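Local coordinates for protein endo-beta-mannanase (Rhizomucor miehei, PDB 4QP0) that probably hydrolyses internal beta-1,4-mannosidic linkages in mannans, galactomannans and glucomannans as a secreted family 5 glycoside hydrolase, at residues T54-L59 against T84-I89; Q68-S71 against M76-N79; Y119-F124 against H129-T134. All coordinates share one frame; numbering follows the deposited sequence.

Contact 1. Residues T54-L59 against T84-I89; sequences TWLFNL and TGLGRI
L56 O accepts a hydrogen bond from Y145 OH, which satisfies this backbone oxygen in a setting that is otherwise apolar: the contact itself is made by the aliphatic side chains of L56, L86 and I89. One methyl of L56 does most of the work: CD2 lies 3.6 Å from I89 CG1, and the same CD2 reaches L86 CD2 at 3.9 Å. L56 and L86 meet methyl to methyl, with their side chains at about a right angle. Against I89 the approach is slanting and broader, since I89 CD1 also comes to 4.1 Å from L56 CG. With CG1 next to its own backbone N (chi1 -59°), I89 brings its CG1-CD1 arm across L56 at a slant, CG1 meeting CD2. L56 has an unusual first torsion (chi1 -141°), about 40° from the anti position, and this brings CD2 onto both I89 and L86. In this buried spot isoleucine offers L56 two apolar surfaces, the CG1-CD1 arm and CG2, while leucine has a forked end that can touch two partners at once. On the approach to helix 87-98, R88 N donates to G85 O at 2.9 Å.

F105 of strand 102-106 packs against both L56 and I89, and V149 and H148 of helix 136-151 approach L56 and L86 respectively. Regular strand geometry ends at W55, whose indole leads away from the helix toward Y27 and N174. Strand 51-55, helix 87-98 and parallel strand 102-106 thus form a beta-alpha-beta crossover, with a long insertion after the first strand, as belongs to the TIM barrel of family 5 glycosidases.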
ATOM      1  N   THR A  54      -1.069  -5.327  -2.047  1.00 29.82           N
ATOM      2  CA  THR A  54      -0.037  -6.342  -1.821  1.00 30.05           C
ATOM      3  C   THR A  54       1.355  -5.874  -2.253  1.00 29.20           C
ATOM      4  O   THR A  54       1.492  -4.901  -2.989  1.00 28.99           O
ATOM      5  CB  THR A  54      -0.401  -7.691  -2.497  1.00 31.90           C
ATOM      6  OG1 THR A  54       0.588  -8.682  -2.183  1.00 33.61           O
ATOM      7  CG2 THR A  54      -0.517  -7.549  -4.009  1.00 31.51           C
ATOM      8  N   TRP A  55       2.369  -6.599  -1.788  1.00 29.19           N
ATOM      9  CA  TRP A  55       3.788  -6.293  -1.994  1.00 28.40           C
ATOM     10  C   TRP A  55       4.267  -6.616  -3.386  1.00 29.07           C
ATOM     11  O   TRP A  55       4.027  -7.724  -3.878  1.00 29.76           O
ATOM     12  CB  TRP A  55       4.614  -7.117  -1.006  1.00 27.02           C
ATOM     13  CG  TRP A  55       4.641  -6.635   0.434  1.00 26.61           C
ATOM     14  CD1 TRP A  55       5.359  -7.192   1.493  1.00 26.44           C
ATOM     15  CD2 TRP A  55       3.952  -5.467   1.021  1.00 27.10           C
ATOM     16  NE1 TRP A  55       5.161  -6.487   2.651  1.00 26.13           N
ATOM     17  CE2 TRP A  55       4.337  -5.437   2.440  1.00 26.47           C
ATOM     18  CE3 TRP A  55       3.096  -4.478   0.532  1.00 27.44           C
ATOM     19  CZ2 TRP A  55       3.856  -4.467   3.316  1.00 27.60           C
ATOM     20  CZ3 TRP A  55       2.619  -3.506   1.424  1.00 27.69           C
ATOM     21  CH2 TRP A  55       2.991  -3.503   2.785  1.00 27.77           C
ATOM     22  N   LEU A  56       4.954  -5.661  -4.023  1.00 28.29           N
ATOM     23  CA  LEU A  56       5.669  -5.910  -5.289  1.00 28.09           C
ATOM     24  C   LEU A  56       7.130  -5.476  -5.163  1.00 29.20           C
ATOM     25  O   LEU A  56       7.695  -4.840  -6.057  1.00 29.40           O
ATOM     26  CB  LEU A  56       5.006  -5.211  -6.483  1.00 26.97           C
ATOM     27  CG  LEU A  56       4.977  -5.986  -7.819  1.00 26.78           C
ATOM     28  CD1 LEU A  56       4.514  -5.105  -8.968  1.00 25.79           C
ATOM     29  CD2 LEU A  56       6.313  -6.623  -8.176  1.00 27.18           C
ATOM     30  N   PHE A  57       7.714  -5.819  -4.023  1.00 29.61           N
ATOM     31  CA  PHE A  57       9.122  -5.614  -3.726  1.00 30.72           C
ATOM     32  C   PHE A  57       9.546  -6.840  -2.927  1.00 31.69           C
ATOM     33  O   PHE A  57       8.714  -7.454  -2.243  1.00 33.30           O
ATOM     34  CB  PHE A  57       9.327  -4.343  -2.889  1.00 31.23           C
ATOM     35  CG  PHE A  57       8.615  -4.369  -1.558  1.00 31.24           C
ATOM     36  CD1 PHE A  57       9.274  -4.798  -0.409  1.00 31.04           C
ATOM     37  CD2 PHE A  57       7.279  -3.977  -1.456  1.00 31.64           C
ATOM     38  CE1 PHE A  57       8.616  -4.841   0.806  1.00 32.27           C
ATOM     39  CE2 PHE A  57       6.617  -4.014  -0.241  1.00 30.70           C
ATOM     40  CZ  PHE A  57       7.282  -4.455   0.887  1.00 31.13           C
ATOM     41  N   ASN A  58      10.815  -7.218  -3.033  1.00 31.20           N
ATOM     42  CA  ASN A  58      11.339  -8.359  -2.283  1.00 32.05           C
ATOM     43  C   ASN A  58      12.841  -8.440  -2.491  1.00 31.74           C
ATOM     44  O   ASN A  58      13.314  -9.085  -3.420  1.00 31.57           O
ATOM     45  CB  ASN A  58      10.649  -9.675  -2.691  1.00 31.26           C
ATOM     46  CG  ASN A  58      10.897 -10.800  -1.703  1.00 32.77           C
ATOM     47  OD1 ASN A  58      11.985 -10.914  -1.134  1.00 33.50           O
ATOM     48  ND2 ASN A  58       9.883 -11.649  -1.493  1.00 31.51           N
ATOM     49  N   LEU A  59      13.579  -7.772  -1.614  1.00 33.22           N
ATOM     50  CA  LEU A  59      15.025  -7.637  -1.752  1.00 32.99           C
ATOM     51  C   LEU A  59      15.760  -8.557  -0.775  1.00 33.92           C
ATOM     52  O   LEU A  59      15.576  -8.457   0.446  1.00 35.07           O
ATOM     53  CB  LEU A  59      15.449  -6.182  -1.544  1.00 32.11           C
ATOM     54  CG  LEU A  59      14.927  -5.108  -2.502  1.00 32.92           C
ATOM     55  CD1 LEU A  59      13.722  -4.369  -1.928  1.00 30.86           C
ATOM     56  CD2 LEU A  59      16.056  -4.129  -2.816  1.00 32.26           C
ATOM     57  N   THR A  84      10.980 -18.218  -8.939  1.00 35.79           N
ATOM     58  CA  THR A  84      11.620 -17.559  -7.804  1.00 36.15           C
ATOM     59  C   THR A  84      11.427 -16.043  -7.855  1.00 36.13           C
ATOM     60  O   THR A  84      11.597 -15.361  -6.844  1.00 36.04           O
ATOM     61  CB  THR A  84      13.127 -17.903  -7.691  1.00 36.06           C
ATOM     62  OG1 THR A  84      13.840 -17.322  -8.786  1.00 34.28           O
ATOM     63  CG2 THR A  84      13.354 -19.419  -7.664  1.00 35.08           C
ATOM     64  N   GLY A  85      11.046 -15.527  -9.023  1.00 36.28           N
ATOM     65  CA  GLY A  85      10.923 -14.084  -9.216  1.00 36.54           C
ATOM     66  C   GLY A  85       9.592 -13.551  -9.711  1.00 36.92           C
ATOM     67  O   GLY A  85       8.517 -14.037  -9.325  1.00 37.71           O
ATOM     68  N   LEU A  86       9.689 -12.546 -10.584  1.00 37.02           N
ATOM     69  CA  LEU A  86       8.559 -11.740 -11.053  1.00 35.81           C
ATOM     70  C   LEU A  86       7.467 -12.512 -11.778  1.00 36.06           C
ATOM     71  O   LEU A  86       6.343 -12.022 -11.901  1.00 35.12           O
ATOM     72  CB  LEU A  86       9.062 -10.586 -11.927  1.00 36.09           C
ATOM     73  CG  LEU A  86       9.807  -9.490 -11.158  1.00 37.36           C
ATOM     74  CD1 LEU A  86      10.502  -8.517 -12.101  1.00 36.93           C
ATOM     75  CD2 LEU A  86       8.868  -8.757 -10.203  1.00 37.26           C
ATOM     76  N   GLY A  87       7.798 -13.713 -12.248  1.00 35.50           N
ATOM     77  CA  GLY A  87       6.817 -14.614 -12.839  1.00 34.60           C
ATOM     78  C   GLY A  87       5.728 -14.968 -11.840  1.00 35.78           C
ATOM     79  O   GLY A  87       4.584 -15.256 -12.225  1.00 33.74           O
ATOM     80  N   ARG A  88       6.090 -14.947 -10.553  1.00 35.59           N
ATOM     81  CA  ARG A  88       5.123 -15.080  -9.461  1.00 33.50           C
ATOM     82  C   ARG A  88       4.107 -13.927  -9.468  1.00 32.39           C
ATOM     83  O   ARG A  88       2.925 -14.121  -9.143  1.00 31.13           O
ATOM     84  CB  ARG A  88       5.832 -15.141  -8.107  1.00 34.56           C
ATOM     85  CG  ARG A  88       6.470 -16.484  -7.771  1.00 36.51           C
ATOM     86  CD  ARG A  88       6.956 -16.499  -6.329  1.00 36.22           C
ATOM     87  NE  ARG A  88       7.215 -17.850  -5.845  1.00 40.07           N
ATOM     88  CZ  ARG A  88       6.327 -18.616  -5.209  1.00 42.98           C
ATOM     89  NH1 ARG A  88       5.096 -18.175  -4.958  1.00 42.91           N
ATOM     90  NH2 ARG A  88       6.675 -19.834  -4.816  1.00 44.93           N
ATOM     91  N   ILE A  89       4.567 -12.731  -9.830  1.00 31.57           N
ATOM     92  CA  ILE A  89       3.671 -11.581  -9.945  1.00 30.69           C
ATOM     93  C   ILE A  89       2.746 -11.776 -11.148  1.00 30.90           C
ATOM     94  O   ILE A  89       1.534 -11.565 -11.032  1.00 31.17           O
ATOM     95  CB  ILE A  89       4.434 -10.239 -10.008  1.00 29.30           C
ATOM     96  CG1 ILE A  89       5.288 -10.040  -8.753  1.00 29.11           C
ATOM     97  CG2 ILE A  89       3.476  -9.067 -10.181  1.00 28.59           C
ATOM     98  CD1 ILE A  89       4.528 -10.072  -7.437  1.00 28.94           C
TER

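Contact 2. Residues Q68-S71 against M76-N79; sequences QWDS and MVIN
V77 N donates to Q68 O at 3.0 Å, with an angle of 154° at the hydrogen. The return bond of the same pair, Q68 N to V77 O, is weak and bent at 3.2 Å. Q68 and V77 are therefore a hydrogen-bonded antiparallel pair, and W69 and M76 are the non-hydrogen-bonded pair next to it. Between them they make up the two-stranded beta hairpin of 67-70 and 75-78, a surface excursion in the long connection that follows barrel strand 51-55.

Side-chain packing lies on both faces of this ribbon. The apolar contact is on the W69 and M76 face, where the methionine chain folds back on itself (chi2 63°, chi3 75°) and carries its methyl CE to 3.9 Å from W69 CE3; the two side chains cross nearly perpendicularly. A flexible thioether suits this spot, where its bent chain brings the methyl beside the CE3 corner of the indole. F124 meets the W69 ring edge-to-face, and Y119 also touches M76, so this face is turned to helix 116-124. On the other face, V77 CG1 touches D70 CB at 4.1 Å.

Two side chains also come up against a carbonyl oxygen: M76 SD is 3.4 Å from Q68 O, and V77 CG2 rests 3.4 Å from the same Q68 O. Valine's branching at CB favours the extended backbone here and sets CG2 against the carbonyl that accepts the bond. Among the polar contacts beyond the hairpin, W69 N is hydrogen-bonded to Y119 OH.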
ATOM      1  N   GLN A  68      18.283  -7.966  -5.480  1.00 41.66           N
ATOM      2  CA  GLN A  68      19.401  -8.536  -4.742  1.00 43.93           C
ATOM      3  C   GLN A  68      20.698  -7.874  -5.193  1.00 45.48           C
ATOM      4  O   GLN A  68      20.850  -7.506  -6.360  1.00 43.84           O
ATOM      5  CB  GLN A  68      19.429 -10.056  -4.947  1.00 43.94           C
ATOM      6  CG  GLN A  68      20.786 -10.733  -4.948  1.00 45.61           C
ATOM      7  CD  GLN A  68      20.680 -12.211  -5.281  1.00 46.41           C
ATOM      8  OE1 GLN A  68      19.927 -12.954  -4.644  1.00 44.99           O
ATOM      9  NE2 GLN A  68      21.437 -12.643  -6.283  1.00 44.77           N
ATOM     10  N   TRP A  69      21.618  -7.703  -4.251  1.00 48.91           N
ATOM     11  CA  TRP A  69      22.909  -7.117  -4.545  1.00 49.75           C
ATOM     12  C   TRP A  69      23.862  -8.160  -5.036  1.00 52.11           C
ATOM     13  O   TRP A  69      23.965  -9.247  -4.463  1.00 49.72           O
ATOM     14  CB  TRP A  69      23.478  -6.440  -3.316  1.00 49.35           C
ATOM     15  CG  TRP A  69      24.737  -5.680  -3.625  1.00 49.68           C
ATOM     16  CD1 TRP A  69      26.048  -6.048  -3.332  1.00 50.59           C
ATOM     17  CD2 TRP A  69      24.852  -4.398  -4.333  1.00 49.94           C
ATOM     18  NE1 TRP A  69      26.939  -5.101  -3.781  1.00 49.65           N
ATOM     19  CE2 TRP A  69      26.289  -4.088  -4.392  1.00 49.92           C
ATOM     20  CE3 TRP A  69      23.944  -3.503  -4.891  1.00 48.84           C
ATOM     21  CZ2 TRP A  69      26.768  -2.929  -4.988  1.00 50.61           C
ATOM     22  CZ3 TRP A  69      24.440  -2.339  -5.491  1.00 49.51           C
ATOM     23  CH2 TRP A  69      25.817  -2.061  -5.538  1.00 50.33           C
ATOM     24  N   ASP A  70      24.571  -7.834  -6.111  1.00 57.46           N
ATOM     25  CA  ASP A  70      25.602  -8.715  -6.647  1.00 62.67           C
ATOM     26  C   ASP A  70      26.981  -8.186  -6.254  1.00 64.49           C
ATOM     27  O   ASP A  70      27.457  -7.184  -6.803  1.00 61.58           O
ATOM     28  CB  ASP A  70      25.471  -8.831  -8.167  1.00 65.33           C
ATOM     29  CG  ASP A  70      26.066 -10.116  -8.711  1.00 68.44           C
ATOM     30  OD1 ASP A  70      26.698 -10.877  -7.941  1.00 69.30           O
ATOM     31  OD2 ASP A  70      25.894 -10.364  -9.922  1.00 70.71           O
ATOM     32  N   SER A  71      27.605  -8.861  -5.290  1.00 66.82           N
ATOM     33  CA  SER A  71      28.910  -8.453  -4.759  1.00 68.59           C
ATOM     34  C   SER A  71      30.036  -8.599  -5.785  1.00 70.75           C
ATOM     35  O   SER A  71      31.046  -7.891  -5.709  1.00 71.92           O
ATOM     36  CB  SER A  71      29.237  -9.214  -3.465  1.00 67.09           C
ATOM     37  OG  SER A  71      28.840 -10.574  -3.544  1.00 64.19           O
ATOM     38  N   MET A  76      22.811  -3.830  -8.559  1.00 54.45           N
ATOM     39  CA  MET A  76      21.520  -4.301  -8.082  1.00 49.28           C
ATOM     40  C   MET A  76      20.864  -5.053  -9.233  1.00 45.24           C
ATOM     41  O   MET A  76      20.474  -4.453 -10.237  1.00 43.26           O
ATOM     42  CB  MET A  76      20.644  -3.137  -7.608  1.00 48.66           C
ATOM     43  CG  MET A  76      19.378  -3.564  -6.871  1.00 48.26           C
ATOM     44  SD  MET A  76      19.654  -4.460  -5.325  1.00 46.08           S
ATOM     45  CE  MET A  76      20.147  -3.122  -4.240  1.00 47.18           C
ATOM     46  N   VAL A  77      20.766  -6.371  -9.085  1.00 42.93           N
ATOM     47  CA  VAL A  77      20.208  -7.223 -10.139  1.00 42.06           C
ATOM     48  C   VAL A  77      18.754  -7.618  -9.867  1.00 40.86           C
ATOM     49  O   VAL A  77      18.337  -7.722  -8.705  1.00 39.78           O
ATOM     50  CB  VAL A  77      21.091  -8.464 -10.425  1.00 40.84           C
ATOM     51  CG1 VAL A  77      22.480  -8.028 -10.868  1.00 41.32           C
ATOM     52  CG2 VAL A  77      21.174  -9.384  -9.215  1.00 41.01           C
ATOM     53  N   ILE A  78      17.999  -7.823 -10.948  1.00 40.75           N
ATOM     54  CA  ILE A  78      16.559  -8.097 -10.881  1.00 39.88           C
ATOM     55  C   ILE A  78      16.256  -9.526 -11.337  1.00 40.32           C
ATOM     56  O   ILE A  78      16.866 -10.021 -12.281  1.00 40.37           O
ATOM     57  CB  ILE A  78      15.760  -7.082 -11.733  1.00 39.21           C
ATOM     58  CG1 ILE A  78      15.987  -5.650 -11.218  1.00 38.67           C
ATOM     59  CG2 ILE A  78      14.274  -7.431 -11.751  1.00 39.02           C
ATOM     60  CD1 ILE A  78      15.506  -4.553 -12.148  1.00 37.38           C
ATOM     61  N   ASN A  79      15.298 -10.170 -10.671  1.00 41.04           N
ATOM     62  CA  ASN A  79      14.962 -11.574 -10.920  1.00 40.11           C
ATOM     63  C   ASN A  79      13.706 -11.790 -11.754  1.00 40.93           C
ATOM     64  O   ASN A  79      12.585 -11.676 -11.250  1.00 41.91           O
ATOM     65  CB  ASN A  79      14.831 -12.323  -9.591  1.00 38.80           C
ATOM     66  CG  ASN A  79      14.646 -13.818  -9.771  1.00 39.13           C
ATOM     67  OD1 ASN A  79      14.977 -14.378 -10.822  1.00 38.24           O
ATOM     68  ND2 ASN A  79      14.117 -14.480  -8.739  1.00 37.65           N
TER

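Contact 3. Residues Y119-F124 against H129-T134; sequences YYVKNF and HDDFYT. With SO4 (sulfate ion), chain B.
The turn between helix 116-124 and helix 136-151 doubles back on the first of these helices, and Y120 with F132 makes the central contact. Their rings form an edge-to-face pair, centroids 4.8 Å apart and planes inclined at 52°. F132 presents its edge: CE1 stands above one face of Y120, displaced toward the ring's attached end, and is 3.5 Å from Y120 CG. F132 swings its ring toward the helix with CG anti to its backbone N (chi1 -167°). Tyrosine serves well here because its ring gives a face to F132 while its hydroxyl is hydrogen-bonded to Q67 NE2.

The next residue, V121, packs against the backbone of the following turn with CG2, which lies 3.8 Å from H129 O and 4.1 Å from F132 CB; a compact branched residue lets that backbone come close. V121 CG1 comes near D131, whose OD2 is engaged by Y128 N. H129 points away from the helix, yet its ND1 is tied to D118 OD1 and its NE2 to N110 OD1, which fixes the imidazole at both nitrogens.

Y119 faces another way, donating from OH to O4 of a sulfate at 2.8 Å; S61 OG also binds this ion, probably from the crystallisation liquor. Behind the aromatic pair, F142 of helix 136-151 packs on both Y120 and F132, M117 of helix 116-124 adjoins F132, and L59 beyond strand 51-55 touches Y120.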
ATOM      1  N   TYR A 119      17.850  -2.180   2.473  1.00 42.12           N
ATOM      2  CA  TYR A 119      18.658  -3.051   1.616  1.00 41.01           C
ATOM      3  C   TYR A 119      19.463  -2.229   0.605  1.00 40.74           C
ATOM      4  O   TYR A 119      20.645  -2.500   0.370  1.00 40.36           O
ATOM      5  CB  TYR A 119      17.772  -4.064   0.889  1.00 41.88           C
ATOM      6  CG  TYR A 119      18.534  -5.225   0.278  1.00 42.40           C
ATOM      7  CD1 TYR A 119      18.579  -6.470   0.914  1.00 42.07           C
ATOM      8  CD2 TYR A 119      19.211  -5.081  -0.936  1.00 41.89           C
ATOM      9  CE1 TYR A 119      19.277  -7.531   0.356  1.00 41.70           C
ATOM     10  CE2 TYR A 119      19.909  -6.140  -1.497  1.00 41.81           C
ATOM     11  CZ  TYR A 119      19.937  -7.357  -0.851  1.00 41.27           C
ATOM     12  OH  TYR A 119      20.629  -8.398  -1.415  1.00 42.64           O
ATOM     13  N   TYR A 120      18.806  -1.233   0.012  1.00 39.28           N
ATOM     14  CA  TYR A 120      19.444  -0.290  -0.891  1.00 38.83           C
ATOM     15  C   TYR A 120      20.571   0.455  -0.172  1.00 40.62           C
ATOM     16  O   TYR A 120      21.684   0.556  -0.683  1.00 41.78           O
ATOM     17  CB  TYR A 120      18.433   0.744  -1.388  1.00 36.20           C
ATOM     18  CG  TYR A 120      17.374   0.272  -2.362  1.00 34.15           C
ATOM     19  CD1 TYR A 120      17.524   0.477  -3.738  1.00 32.90           C
ATOM     20  CD2 TYR A 120      16.189  -0.323  -1.907  1.00 33.02           C
ATOM     21  CE1 TYR A 120      16.542   0.079  -4.633  1.00 31.91           C
ATOM     22  CE2 TYR A 120      15.199  -0.721  -2.793  1.00 31.39           C
ATOM     23  CZ  TYR A 120      15.376  -0.520  -4.153  1.00 32.20           C
ATOM     24  OH  TYR A 120      14.392  -0.915  -5.030  1.00 31.29           O
ATOM     25  N   VAL A 121      20.264   0.965   1.019  1.00 41.91           N
ATOM     26  CA  VAL A 121      21.184   1.807   1.781  1.00 43.03           C
ATOM     27  C   VAL A 121      22.447   1.052   2.212  1.00 43.41           C
ATOM     28  O   VAL A 121      23.557   1.578   2.095  1.00 44.83           O
ATOM     29  CB  VAL A 121      20.485   2.455   3.000  1.00 42.92           C
ATOM     30  CG1 VAL A 121      21.425   3.413   3.720  1.00 43.39           C
ATOM     31  CG2 VAL A 121      19.232   3.197   2.560  1.00 42.66           C
ATOM     32  N   LYS A 122      22.264  -0.169   2.709  1.00 43.27           N
ATOM     33  CA  LYS A 122      23.365  -1.023   3.138  1.00 43.32           C
ATOM     34  C   LYS A 122      24.318  -1.299   1.981  1.00 45.20           C
ATOM     35  O   LYS A 122      25.519  -1.016   2.075  1.00 44.80           O
ATOM     36  CB  LYS A 122      22.819  -2.339   3.703  1.00 44.49           C
ATOM     37  CG  LYS A 122      23.873  -3.376   4.068  1.00 43.16           C
ATOM     38  CD  LYS A 122      23.262  -4.696   4.521  1.00 44.63           C
ATOM     39  CE  LYS A 122      22.277  -5.261   3.501  1.00 46.95           C
ATOM     40  NZ  LYS A 122      22.478  -6.716   3.236  1.00 46.63           N
ATOM     41  N   ASN A 123      23.764  -1.817   0.885  1.00 45.98           N
ATOM     42  CA  ASN A 123      24.555  -2.283  -0.256  1.00 46.91           C
ATOM     43  C   ASN A 123      25.156  -1.185  -1.144  1.00 48.02           C
ATOM     44  O   ASN A 123      26.132  -1.432  -1.857  1.00 47.86           O
ATOM     45  CB  ASN A 123      23.759  -3.300  -1.075  1.00 46.22           C
ATOM     46  CG  ASN A 123      23.470  -4.575  -0.297  1.00 47.19           C
ATOM     47  OD1 ASN A 123      22.343  -4.808   0.132  1.00 46.32           O
ATOM     48  ND2 ASN A 123      24.492  -5.400  -0.104  1.00 47.69           N
ATOM     49  N   PHE A 124      24.591   0.021  -1.102  1.00 49.06           N
ATOM     50  CA  PHE A 124      25.180   1.158  -1.830  1.00 50.10           C
ATOM     51  C   PHE A 124      26.236   1.944  -1.034  1.00 50.37           C
ATOM     52  O   PHE A 124      26.970   2.762  -1.598  1.00 49.90           O
ATOM     53  CB  PHE A 124      24.093   2.087  -2.385  1.00 48.31           C
ATOM     54  CG  PHE A 124      23.600   1.690  -3.749  1.00 48.97           C
ATOM     55  CD1 PHE A 124      24.366   1.953  -4.885  1.00 49.32           C
ATOM     56  CD2 PHE A 124      22.374   1.048  -3.903  1.00 48.40           C
ATOM     57  CE1 PHE A 124      23.919   1.581  -6.145  1.00 49.01           C
ATOM     58  CE2 PHE A 124      21.918   0.677  -5.157  1.00 47.89           C
ATOM     59  CZ  PHE A 124      22.692   0.940  -6.280  1.00 49.64           C
ATOM     60  N   HIS A 129      19.091   5.919   6.965  1.00 46.17           N
ATOM     61  CA  HIS A 129      17.838   5.490   6.334  1.00 45.25           C
ATOM     62  C   HIS A 129      17.397   6.426   5.250  1.00 44.88           C
ATOM     63  O   HIS A 129      17.132   6.010   4.123  1.00 45.19           O
ATOM     64  CB  HIS A 129      16.745   5.374   7.391  1.00 44.68           C
ATOM     65  CG  HIS A 129      15.398   4.969   6.839  1.00 44.83           C
ATOM     66  ND1 HIS A 129      15.022   3.684   6.720  1.00 44.03           N
ATOM     67  CD2 HIS A 129      14.327   5.736   6.381  1.00 43.24           C
ATOM     68  CE1 HIS A 129      13.780   3.629   6.209  1.00 43.03           C
ATOM     69  NE2 HIS A 129      13.357   4.885   6.002  1.00 42.37           N
ATOM     70  N   ASP A 130      17.338   7.706   5.588  1.00 45.33           N
ATOM     71  CA  ASP A 130      16.879   8.736   4.672  1.00 45.94           C
ATOM     72  C   ASP A 130      17.887   9.071   3.565  1.00 44.90           C
ATOM     73  O   ASP A 130      17.645   9.990   2.775  1.00 45.16           O
ATOM     74  CB  ASP A 130      16.519   9.999   5.452  1.00 47.64           C
ATOM     75  CG  ASP A 130      17.730  10.638   6.108  1.00 49.65           C
ATOM     76  OD1 ASP A 130      18.118  11.752   5.683  1.00 52.37           O
ATOM     77  OD2 ASP A 130      18.302  10.017   7.033  1.00 48.40           O
ATOM     78  N   ASP A 131      19.007   8.345   3.511  1.00 43.34           N
ATOM     79  CA  ASP A 131      19.922   8.425   2.361  1.00 42.21           C
ATOM     80  C   ASP A 131      19.165   8.063   1.090  1.00 42.23           C
ATOM     81  O   ASP A 131      19.424   8.623   0.016  1.00 41.73           O
ATOM     82  CB  ASP A 131      21.120   7.478   2.516  1.00 42.72           C
ATOM     83  CG  ASP A 131      22.260   8.081   3.326  1.00 42.01           C
ATOM     84  OD1 ASP A 131      22.374   9.324   3.384  1.00 42.11           O
ATOM     85  OD2 ASP A 131      23.060   7.302   3.886  1.00 40.82           O
ATOM     86  N   PHE A 132      18.216   7.132   1.237  1.00 40.67           N
ATOM     87  CA  PHE A 132      17.353   6.675   0.147  1.00 40.27           C
ATOM     88  C   PHE A 132      16.531   7.805  -0.485  1.00 39.75           C
ATOM     89  O   PHE A 132      16.156   7.724  -1.658  1.00 39.39           O
ATOM     90  CB  PHE A 132      16.426   5.561   0.647  1.00 40.88           C
ATOM     91  CG  PHE A 132      15.717   4.822  -0.449  1.00 39.73           C
ATOM     92  CD1 PHE A 132      16.425   4.033  -1.345  1.00 40.58           C
ATOM     93  CD2 PHE A 132      14.342   4.910  -0.582  1.00 40.97           C
ATOM     94  CE1 PHE A 132      15.776   3.351  -2.360  1.00 40.90           C
ATOM     95  CE2 PHE A 132      13.682   4.223  -1.591  1.00 41.37           C
ATOM     96  CZ  PHE A 132      14.401   3.450  -2.485  1.00 41.10           C
ATOM     97  N   TYR A 133      16.276   8.854   0.295  1.00 39.11           N
ATOM     98  CA  TYR A 133      15.477   9.996  -0.149  1.00 38.86           C
ATOM     99  C   TYR A 133      16.274  11.063  -0.898  1.00 39.64           C
ATOM    100  O   TYR A 133      15.686  11.898  -1.590  1.00 38.56           O
ATOM    101  CB  TYR A 133      14.742  10.632   1.040  1.00 38.69           C
ATOM    102  CG  TYR A 133      13.838   9.675   1.802  1.00 39.43           C
ATOM    103  CD1 TYR A 133      13.168   8.639   1.151  1.00 38.25           C
ATOM    104  CD2 TYR A 133      13.636   9.821   3.171  1.00 39.35           C
ATOM    105  CE1 TYR A 133      12.342   7.771   1.845  1.00 39.09           C
ATOM    106  CE2 TYR A 133      12.811   8.956   3.871  1.00 39.09           C
ATOM    107  CZ  TYR A 133      12.167   7.935   3.202  1.00 38.86           C
ATOM    108  OH  TYR A 133      11.337   7.073   3.890  1.00 39.56           O
ATOM    109  N   THR A 134      17.603  11.028  -0.775  1.00 40.77           N
ATOM    110  CA  THR A 134      18.468  12.049  -1.402  1.00 41.31           C
ATOM    111  C   THR A 134      19.509  11.506  -2.394  1.00 43.08           C
ATOM    112  O   THR A 134      19.731  12.095  -3.459  1.00 45.11           O
ATOM    113  CB  THR A 134      19.163  12.948  -0.352  1.00 40.11           C
ATOM    114  OG1 THR A 134      19.562  12.165   0.783  1.00 40.05           O
ATOM    115  CG2 THR A 134      18.225  14.049   0.100  1.00 39.39           C
TER
HETATM  116  S   SO4 B 401      21.376 -10.889   1.049  1.00 51.29           S
HETATM  117  O1  SO4 B 401      22.202  -9.664   1.099  1.00 51.80           O
HETATM  118  O2  SO4 B 401      22.218 -12.080   1.319  1.00 50.76           O
HETATM  119  O3  SO4 B 401      20.307 -10.812   2.076  1.00 52.48           O
HETATM  120  O4  SO4 B 401      20.772 -10.997  -0.305  1.00 51.71           O

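Contacts 1 and 2 lie on one side of the chain's centre, as do contacts 2 and 3. Contact 2 is nested in the loop closed by contact 1, their centres 14 Å apart; contact 3 comes later in the chain, about 15 Å from contact 2 and 20 Å from contact 1. N79 joins contacts 1 and 2: its ND2 probably bonds T84 OG1 and its O probably receives L86 N. Between contacts 1 and 3, L59 CD2 packs on Y120 CE2. Contacts 2 and 3 also share packing of W69 on N123. Helix 136-151 borders all three. The hairpin touches both the segment leading into helix 87-98 and helix 116-124, linking the insertion to the barrel's flank.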